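Local coordinates for inactive glucansucrase (Lactobacillus reuteri, PDB 5JBD), which belongs to glycosyl hydrolase family 70, a group of large proteins built round a TIM-barrel core, and binds a calcium ion, at residues Y138-E141 with Q142-A146; I244-N248 with P249-A253; I410-I413 with M414-Y418. All coordinates share one frame; numbering follows the deposited sequence.

Contact 1. Residues Y138-E141 with Q142-A146; sequences YVIE and QSIAA
The carbonyl oxygen of I140 takes the shortest hydrogen bond here, 2.9 Å from I144 N, with the donor lying in the carbonyl plane. The same step of four residues, the defining bond of an alpha helix, repeats from Q142 N to Y138 O, S143 N to V139 O and A145 N to E141 O. Side chains one turn apart are thereby brought onto common faces. I144 turns back toward the preceding turn, where its CD1 lies 4.0 Å from CG2 of I140 as the two branched chains cross obliquely. E141 also reaches that methyl: it runs beside I144 and points the same way, and a bend at chi2 (-64°) brings its OE1 to 3.8 Å from I144 CD1. The carboxylate itself is held by R80 through OE2, a salt bridge that gives its charge a partner in a buried setting. Q142 extends beyond CG alongside the Y138 carbonyl, CG being 3.3 Å from Y138 O, while its NE2 donates to the backbone oxygen of Q66. All of this lies on helix 126-147, whose I140 and I144 both pack on L153 of helix 151-162, while Q142 and S143 face loops at Y110 and Y105.

Contact 2. Residues I244-N248 with P249-A253; sequences IDNSN and PVVQA
A helix N-cap joins I244-N248 to P249-A253, at the point where the chain leaves strand 242-244 and starts helix 249-263. N248 is the cap residue: its OD1 accepts from V250 N at 2.8 Å, the donor lying in the plane of the side-chain carbonyl, and takes a second, weak bond from V251 N. With CG anti to the backbone N (chi1 -176°), the amide oxygen folds over the first turn, while ND2 donates to a bound glycerol. P249 fills the first helical position, where its nitrogen has no hydrogen to donate, so the cap serves the two amides that follow. The helical bonding then begins with Q252 N to N248 O at 2.9 Å.

Before the cap, D245 to N248 form a type I beta turn, and D245 adds an Asx turn in which OD1 serves two donors of S247. The hydroxyl OG comes at 2.5 Å on the syn lone pair of D245 OD1, whereas S247 N meets that oxygen from above the carboxylate plane. Q252 reaches back across the turn, its NE2 donating to N246 O at 2.9 Å in a nearly straight bond (169°) that lies in the plane of its own amide; the same NE2 is also bonded to D291. V251 turns its CB toward the loop, and its two methyls divide the packing: CG1 rests 3.7 Å from I244 CG2, and CG2 lies 3.8 Å from N248 CB. N246, whose OD1 is held by N255 and whose ND2 donates to M750 O, has its side chain about 5 Å from the bound calcium ion.

Contact 3. Residues I410-I413 with M414-Y418; sequences IPDI and MGSAY
A417 turns its methyl toward I410-I413, where three groups meet it: CG2 of I410 at 3.9 Å, OD1 of D412 at 3.8 Å and the D412 carbonyl oxygen. D412 carries its carboxylate between the backbone N and the carbonyl carbon (chi1 50°), a crowded position that lays the group beside A417 CB. Its backbone oxygen is gripped twice, by G415 N at 2.9 Å and A417 N at 3.1 Å, the donors arriving from opposite faces of the carbonyl plane. The first bond closes the type I turn D412-G415; a second type I turn, G415-Y418, starts at the residue where the first ends. At Y418, I413 O sits at the ring edge near its plane, 3.6 Å from CD2, and the ring also makes a cation-pi contact with R702. M414 instead bends at chi2 and again at chi3, curling its thioether so that CE comes 3.9 Å from I413 O. I413 points its CB away from M414-Y418, yet its CG2 stays 3.2 Å from M414 N. A water links P411 O, to which it donates, with M414 N. The double turn bridges helices 392-406 and 420-434: I413, M414 and Y418 all touch I403 of the first, and I410 and Y418 lean on Y422 and A423 of the second.

The three contacts are separate pieces of one chain, with contacts 1 and 2 about 40 Å apart at their nearest atoms and contacts 2 and 3 about 20 Å. Contact 2 is the buried one, joining a sheet strand to the helix after it, and there side-chain amides and a carboxylate meet backbone groups. Contacts 1 and 3 are only partly buried. Contact 1 stays within a single helix far from the chain's centre, its hydrogen bonds across the segments being regular backbone ones, while its polar side chains find their partners outside; contact 3 links two successive helices through turns, where one carbonyl and a water organise the backbone.

Contact 1. Residues Y138-E141 with Q142-A146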
ATOM      1  N   TYR A 138      29.045  22.157  33.614  1.00 40.18           N
ATOM      2  CA  TYR A 138      30.354  22.821  33.473  1.00 41.58           C
ATOM      3  C   TYR A 138      31.300  21.977  32.594  1.00 40.85           C
ATOM      4  O   TYR A 138      31.972  22.502  31.709  1.00 40.17           O
ATOM      5  CB  TYR A 138      31.005  23.110  34.849  1.00 42.80           C
ATOM      6  CG  TYR A 138      30.177  23.949  35.814  1.00 44.50           C
ATOM      7  CD1 TYR A 138      29.349  24.989  35.364  1.00 44.47           C
ATOM      8  CD2 TYR A 138      30.228  23.713  37.194  1.00 46.50           C
ATOM      9  CE1 TYR A 138      28.595  25.752  36.247  1.00 45.32           C
ATOM     10  CE2 TYR A 138      29.467  24.472  38.086  1.00 47.02           C
ATOM     11  CZ  TYR A 138      28.651  25.485  37.605  1.00 46.47           C
ATOM     12  OH  TYR A 138      27.876  26.225  38.461  1.00 47.67           O
ATOM     13  N   VAL A 139      31.301  20.664  32.821  1.00 41.19           N
ATOM     14  CA  VAL A 139      32.134  19.731  32.045  1.00 41.02           C
ATOM     15  C   VAL A 139      31.638  19.648  30.593  1.00 39.35           C
ATOM     16  O   VAL A 139      32.442  19.627  29.676  1.00 40.05           O
ATOM     17  CB  VAL A 139      32.212  18.338  32.724  1.00 41.51           C
ATOM     18  CG1 VAL A 139      32.942  17.320  31.845  1.00 41.23           C
ATOM     19  CG2 VAL A 139      32.904  18.455  34.088  1.00 42.76           C
ATOM     20  N   ILE A 140      30.324  19.673  30.397  1.00 38.37           N
ATOM     21  CA  ILE A 140      29.739  19.737  29.044  1.00 36.77           C
ATOM     22  C   ILE A 140      30.170  21.034  28.320  1.00 36.83           C
ATOM     23  O   ILE A 140      30.517  20.989  27.138  1.00 36.14           O
ATOM     24  CB  ILE A 140      28.202  19.583  29.071  1.00 35.46           C
ATOM     25  CG1 ILE A 140      27.838  18.136  29.404  1.00 35.20           C
ATOM     26  CG2 ILE A 140      27.568  19.941  27.723  1.00 34.60           C
ATOM     27  CD1 ILE A 140      26.370  17.905  29.670  1.00 34.37           C
ATOM     28  N   GLU A 141      30.122  22.171  29.011  1.00 36.63           N
ATOM     29  CA  GLU A 141      30.525  23.453  28.406  1.00 37.17           C
ATOM     30  C   GLU A 141      32.018  23.477  28.061  1.00 39.25           C
ATOM     31  O   GLU A 141      32.426  24.085  27.071  1.00 38.87           O
ATOM     32  CB  GLU A 141      30.171  24.629  29.329  1.00 36.99           C
ATOM     33  CG  GLU A 141      28.668  24.868  29.509  1.00 36.25           C
ATOM     34  CD  GLU A 141      27.948  25.263  28.230  1.00 35.18           C
ATOM     35  OE1 GLU A 141      28.576  25.854  27.329  1.00 34.86           O
ATOM     36  OE2 GLU A 141      26.729  24.999  28.119  1.00 34.23           O
ATOM     37  N   GLN A 142      32.838  22.815  28.871  1.00 42.24           N
ATOM     38  CA  GLN A 142      34.246  22.622  28.515  1.00 44.07           C
ATOM     39  C   GLN A 142      34.378  21.823  27.216  1.00 43.79           C
ATOM     40  O   GLN A 142      35.192  22.170  26.356  1.00 44.19           O
ATOM     41  CB  GLN A 142      34.998  21.918  29.625  1.00 46.67           C
ATOM     42  CG  GLN A 142      35.179  22.740  30.874  1.00 49.47           C
ATOM     43  CD  GLN A 142      35.494  21.825  32.060  1.00 53.04           C
ATOM     44  OE1 GLN A 142      35.937  20.673  31.886  1.00 55.71           O
ATOM     45  NE2 GLN A 142      35.215  22.302  33.260  1.00 54.58           N
ATOM     46  N   SER A 143      33.568  20.773  27.074  1.00 42.38           N
ATOM     47  CA  SER A 143      33.566  19.956  25.860  1.00 42.50           C
ATOM     48  C   SER A 143      33.081  20.732  24.623  1.00 41.92           C
ATOM     49  O   SER A 143      33.698  20.646  23.566  1.00 44.20           O
ATOM     50  CB  SER A 143      32.751  18.671  26.076  1.00 41.28           C
ATOM     51  OG  SER A 143      32.735  17.860  24.913  1.00 41.20           O
ATOM     52  N   ILE A 144      32.022  21.520  24.772  1.00 41.58           N
ATOM     53  CA  ILE A 144      31.535  22.399  23.701  1.00 41.04           C
ATOM     54  C   ILE A 144      32.643  23.365  23.239  1.00 42.69           C
ATOM     55  O   ILE A 144      32.831  23.554  22.041  1.00 42.04           O
ATOM     56  CB  ILE A 144      30.276  23.200  24.144  1.00 41.22           C
ATOM     57  CG1 ILE A 144      29.083  22.261  24.344  1.00 40.19           C
ATOM     58  CG2 ILE A 144      29.911  24.282  23.124  1.00 41.11           C
ATOM     59  CD1 ILE A 144      27.908  22.875  25.081  1.00 39.64           C
ATOM     60  N   ALA A 145      33.361  23.957  24.196  1.00 44.50           N
ATOM     61  CA  ALA A 145      34.486  24.871  23.905  1.00 47.42           C
ATOM     62  C   ALA A 145      35.639  24.177  23.173  1.00 49.79           C
ATOM     63  O   ALA A 145      36.184  24.726  22.215  1.00 49.67           O
ATOM     64  CB  ALA A 145      35.002  25.507  25.175  1.00 46.48           C
ATOM     65  N   ALA A 146      35.978  22.959  23.605  1.00 52.16           N
ATOM     66  CA  ALA A 146      37.021  22.168  22.958  1.00 52.44           C
ATOM     67  C   ALA A 146      36.628  21.793  21.535  1.00 53.63           C
ATOM     68  O   ALA A 146      37.451  21.879  20.631  1.00 56.88           O
ATOM     69  CB  ALA A 146      37.341  20.923  23.773  1.00 53.74           C
TER

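Contact 2. Residues I244-N248 with P249-A253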
ATOM      1  N   ILE A 244      -6.003   8.558   7.259  1.00 24.32           N
ATOM      2  CA  ILE A 244      -6.827   9.716   6.908  1.00 24.66           C
ATOM      3  C   ILE A 244      -8.278   9.485   7.325  1.00 25.95           C
ATOM      4  O   ILE A 244      -8.836   8.403   7.091  1.00 26.70           O
ATOM      5  CB  ILE A 244      -6.736  10.034   5.408  1.00 24.39           C
ATOM      6  CG1 ILE A 244      -5.280  10.288   4.986  1.00 24.95           C
ATOM      7  CG2 ILE A 244      -7.620  11.228   5.054  1.00 25.03           C
ATOM      8  CD1 ILE A 244      -4.593  11.461   5.670  1.00 25.97           C
ATOM      9  N   ASP A 245      -8.891  10.497   7.951  1.00 26.56           N
ATOM     10  CA  ASP A 245     -10.296  10.409   8.350  1.00 26.07           C
ATOM     11  C   ASP A 245     -11.226  10.641   7.143  1.00 26.15           C
ATOM     12  O   ASP A 245     -11.699  11.752   6.900  1.00 25.00           O
ATOM     13  CB  ASP A 245     -10.646  11.364   9.479  1.00 26.94           C
ATOM     14  CG  ASP A 245     -12.100  11.247   9.906  1.00 27.53           C
ATOM     15  OD1 ASP A 245     -12.776  10.257   9.518  1.00 27.36           O
ATOM     16  OD2 ASP A 245     -12.578  12.125  10.650  1.00 26.38           O
ATOM     17  N   ASN A 246     -11.519   9.553   6.438  1.00 26.53           N
ATOM     18  CA  ASN A 246     -12.414   9.593   5.274  1.00 26.23           C
ATOM     19  C   ASN A 246     -13.919   9.673   5.623  1.00 25.82           C
ATOM     20  O   ASN A 246     -14.753   9.656   4.717  1.00 25.07           O
ATOM     21  CB  ASN A 246     -12.093   8.423   4.322  1.00 26.72           C
ATOM     22  CG  ASN A 246     -10.805   8.658   3.519  1.00 26.73           C
ATOM     23  OD1 ASN A 246     -10.766   9.528   2.638  1.00 28.56           O
ATOM     24  ND2 ASN A 246      -9.764   7.894   3.802  1.00 26.22           N
ATOM     25  N   SER A 247     -14.264   9.780   6.909  1.00 25.11           N
ATOM     26  CA  SER A 247     -15.630  10.156   7.338  1.00 25.90           C
ATOM     27  C   SER A 247     -15.813  11.685   7.450  1.00 26.85           C
ATOM     28  O   SER A 247     -16.943  12.157   7.573  1.00 28.85           O
ATOM     29  CB  SER A 247     -15.966   9.527   8.681  1.00 25.19           C
ATOM     30  OG  SER A 247     -15.286  10.178   9.748  1.00 26.61           O
ATOM     31  N   ASN A 248     -14.723  12.454   7.436  1.00 26.65           N
ATOM     32  CA  ASN A 248     -14.827  13.919   7.573  1.00 27.07           C
ATOM     33  C   ASN A 248     -15.349  14.516   6.259  1.00 27.29           C
ATOM     34  O   ASN A 248     -14.714  14.327   5.224  1.00 27.65           O
ATOM     35  CB  ASN A 248     -13.463  14.515   7.950  1.00 27.32           C
ATOM     36  CG  ASN A 248     -13.524  16.016   8.201  1.00 29.96           C
ATOM     37  OD1 ASN A 248     -14.002  16.771   7.352  1.00 31.98           O
ATOM     38  ND2 ASN A 248     -13.053  16.454   9.371  1.00 28.85           N
ATOM     39  N   PRO A 249     -16.490  15.245   6.290  1.00 27.81           N
ATOM     40  CA  PRO A 249     -17.035  15.813   5.039  1.00 27.89           C
ATOM     41  C   PRO A 249     -16.088  16.707   4.237  1.00 27.83           C
ATOM     42  O   PRO A 249     -16.173  16.727   3.005  1.00 27.77           O
ATOM     43  CB  PRO A 249     -18.262  16.615   5.505  1.00 29.34           C
ATOM     44  CG  PRO A 249     -18.653  15.985   6.786  1.00 30.20           C
ATOM     45  CD  PRO A 249     -17.365  15.540   7.432  1.00 29.61           C
ATOM     46  N   VAL A 250     -15.185  17.416   4.915  1.00 28.01           N
ATOM     47  CA  VAL A 250     -14.159  18.233   4.232  1.00 27.93           C
ATOM     48  C   VAL A 250     -13.145  17.341   3.505  1.00 26.45           C
ATOM     49  O   VAL A 250     -12.752  17.633   2.367  1.00 25.63           O
ATOM     50  CB  VAL A 250     -13.459  19.240   5.195  1.00 29.00           C
ATOM     51  CG1 VAL A 250     -12.365  20.017   4.469  1.00 30.18           C
ATOM     52  CG2 VAL A 250     -14.474  20.218   5.798  1.00 29.33           C
ATOM     53  N   VAL A 251     -12.735  16.253   4.148  1.00 25.82           N
ATOM     54  CA  VAL A 251     -11.856  15.276   3.514  1.00 24.98           C
ATOM     55  C   VAL A 251     -12.563  14.633   2.308  1.00 24.54           C
ATOM     56  O   VAL A 251     -11.940  14.412   1.253  1.00 24.86           O
ATOM     57  CB  VAL A 251     -11.367  14.208   4.518  1.00 24.86           C
ATOM     58  CG1 VAL A 251     -10.542  13.123   3.818  1.00 24.71           C
ATOM     59  CG2 VAL A 251     -10.521  14.868   5.599  1.00 25.87           C
ATOM     60  N   GLN A 252     -13.855  14.358   2.446  1.00 24.88           N
ATOM     61  CA  GLN A 252     -14.609  13.714   1.354  1.00 25.22           C
ATOM     62  C   GLN A 252     -14.642  14.626   0.130  1.00 25.96           C
ATOM     63  O   GLN A 252     -14.453  14.152  -0.990  1.00 25.78           O
ATOM     64  CB  GLN A 252     -16.013  13.318   1.804  1.00 25.37           C
ATOM     65  CG  GLN A 252     -15.997  12.189   2.823  1.00 24.74           C
ATOM     66  CD  GLN A 252     -17.374  11.743   3.269  1.00 25.25           C
ATOM     67  OE1 GLN A 252     -18.396  12.341   2.922  1.00 25.45           O
ATOM     68  NE2 GLN A 252     -17.408  10.668   4.043  1.00 26.24           N
ATOM     69  N   ALA A 253     -14.831  15.938   0.350  1.00 26.16           N
ATOM     70  CA  ALA A 253     -14.753  16.905  -0.741  1.00 26.19           C
ATOM     71  C   ALA A 253     -13.344  16.962  -1.343  1.00 26.65           C
ATOM     72  O   ALA A 253     -13.196  17.011  -2.566  1.00 27.69           O
ATOM     73  CB  ALA A 253     -15.208  18.286  -0.278  1.00 27.20           C
TER

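Contact 3. Residues I410-I413 with M414-Y418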
ATOM      1  N   ILE A 410      15.676 -12.511  14.928  1.00 63.14           N
ATOM      2  CA  ILE A 410      15.574 -11.069  14.811  1.00 58.76           C
ATOM      3  C   ILE A 410      14.038 -10.837  14.778  1.00 56.50           C
ATOM      4  O   ILE A 410      13.394 -11.070  13.742  1.00 50.78           O
ATOM      5  CB  ILE A 410      16.411 -10.538  13.590  1.00 58.45           C
ATOM      6  CG1 ILE A 410      17.821 -11.187  13.568  1.00 58.12           C
ATOM      7  CG2 ILE A 410      16.538  -9.003  13.591  1.00 57.74           C
ATOM      8  CD1 ILE A 410      18.693 -10.848  12.372  1.00 59.78           C
ATOM      9  N   PRO A 411      13.435 -10.490  15.949  1.00 55.04           N
ATOM     10  CA  PRO A 411      11.979 -10.264  16.071  1.00 55.15           C
ATOM     11  C   PRO A 411      11.490  -8.958  15.428  1.00 52.24           C
ATOM     12  O   PRO A 411      10.340  -8.857  14.983  1.00 47.61           O
ATOM     13  CB  PRO A 411      11.756 -10.236  17.597  1.00 55.21           C
ATOM     14  CG  PRO A 411      13.051  -9.772  18.152  1.00 56.41           C
ATOM     15  CD  PRO A 411      14.091 -10.405  17.274  1.00 56.25           C
ATOM     16  N   ASP A 412      12.370  -7.961  15.408  1.00 52.21           N
ATOM     17  CA  ASP A 412      12.098  -6.669  14.744  1.00 51.39           C
ATOM     18  C   ASP A 412      12.665  -6.591  13.305  1.00 48.48           C
ATOM     19  O   ASP A 412      12.824  -5.510  12.732  1.00 53.27           O
ATOM     20  CB  ASP A 412      12.530  -5.486  15.661  1.00 53.52           C
ATOM     21  CG  ASP A 412      13.955  -5.644  16.194  1.00 55.75           C
ATOM     22  OD1 ASP A 412      14.522  -6.759  16.088  1.00 51.95           O
ATOM     23  OD2 ASP A 412      14.503  -4.661  16.732  1.00 60.68           O
ATOM     24  N   ILE A 413      12.946  -7.751  12.717  1.00 45.79           N
ATOM     25  CA  ILE A 413      13.396  -7.855  11.322  1.00 44.50           C
ATOM     26  C   ILE A 413      12.484  -7.204  10.268  1.00 42.84           C
ATOM     27  O   ILE A 413      12.979  -6.779   9.227  1.00 40.42           O
ATOM     28  CB  ILE A 413      13.680  -9.333  10.942  1.00 46.34           C
ATOM     29  CG1 ILE A 413      14.458  -9.401   9.623  1.00 48.35           C
ATOM     30  CG2 ILE A 413      12.383 -10.145  10.893  1.00 45.02           C
ATOM     31  CD1 ILE A 413      14.886 -10.784   9.222  1.00 49.62           C
ATOM     32  N   MET A 414      11.173  -7.165  10.515  1.00 41.40           N
ATOM     33  CA  MET A 414      10.227  -6.484   9.615  1.00 39.56           C
ATOM     34  C   MET A 414       9.945  -5.038  10.037  1.00 41.28           C
ATOM     35  O   MET A 414       9.220  -4.335   9.338  1.00 36.92           O
ATOM     36  CB  MET A 414       8.909  -7.271   9.494  1.00 39.31           C
ATOM     37  CG  MET A 414       9.028  -8.558   8.698  1.00 37.52           C
ATOM     38  SD  MET A 414       9.285  -8.308   6.928  1.00 38.62           S
ATOM     39  CE  MET A 414      10.958  -8.933   6.699  1.00 40.16           C
ATOM     40  N   GLY A 415      10.514  -4.606  11.168  1.00 42.15           N
ATOM     41  CA  GLY A 415      10.472  -3.214  11.607  1.00 43.94           C
ATOM     42  C   GLY A 415      11.849  -2.571  11.468  1.00 45.67           C
ATOM     43  O   GLY A 415      12.485  -2.653  10.407  1.00 42.05           O
ATOM     44  N   SER A 416      12.321  -1.961  12.552  1.00 46.89           N
ATOM     45  CA  SER A 416      13.536  -1.130  12.521  1.00 49.70           C
ATOM     46  C   SER A 416      14.849  -1.889  12.249  1.00 48.67           C
ATOM     47  O   SER A 416      15.839  -1.267  11.873  1.00 49.66           O
ATOM     48  CB  SER A 416      13.653  -0.326  13.815  1.00 51.14           C
ATOM     49  OG  SER A 416      13.819  -1.172  14.922  1.00 51.28           O
ATOM     50  N   ALA A 417      14.858  -3.217  12.404  1.00 45.08           N
ATOM     51  CA  ALA A 417      16.052  -4.029  12.095  1.00 43.80           C
ATOM     52  C   ALA A 417      16.072  -4.577  10.656  1.00 42.12           C
ATOM     53  O   ALA A 417      16.973  -5.343  10.298  1.00 40.88           O
ATOM     54  CB  ALA A 417      16.194  -5.163  13.105  1.00 44.48           C
ATOM     55  N   TYR A 418      15.084  -4.197   9.840  1.00 39.61           N
ATOM     56  CA  TYR A 418      15.081  -4.531   8.413  1.00 39.18           C
ATOM     57  C   TYR A 418      16.312  -3.923   7.749  1.00 39.83           C
ATOM     58  O   TYR A 418      16.632  -2.759   7.996  1.00 42.11           O
ATOM     59  CB  TYR A 418      13.800  -4.002   7.733  1.00 37.64           C
ATOM     60  CG  TYR A 418      13.658  -4.354   6.266  1.00 37.44           C
ATOM     61  CD1 TYR A 418      14.231  -3.558   5.278  1.00 37.47           C
ATOM     62  CD2 TYR A 418      12.917  -5.476   5.855  1.00 37.51           C
ATOM     63  CE1 TYR A 418      14.096  -3.870   3.926  1.00 37.51           C
ATOM     64  CE2 TYR A 418      12.781  -5.796   4.510  1.00 36.54           C
ATOM     65  CZ  TYR A 418      13.360  -4.992   3.546  1.00 36.42           C
ATOM     66  OH  TYR A 418      13.227  -5.291   2.210  1.00 33.27           O
TER
HETATM   67  O   HOH W   1       9.248  -7.560  12.751  1.00 41.81           O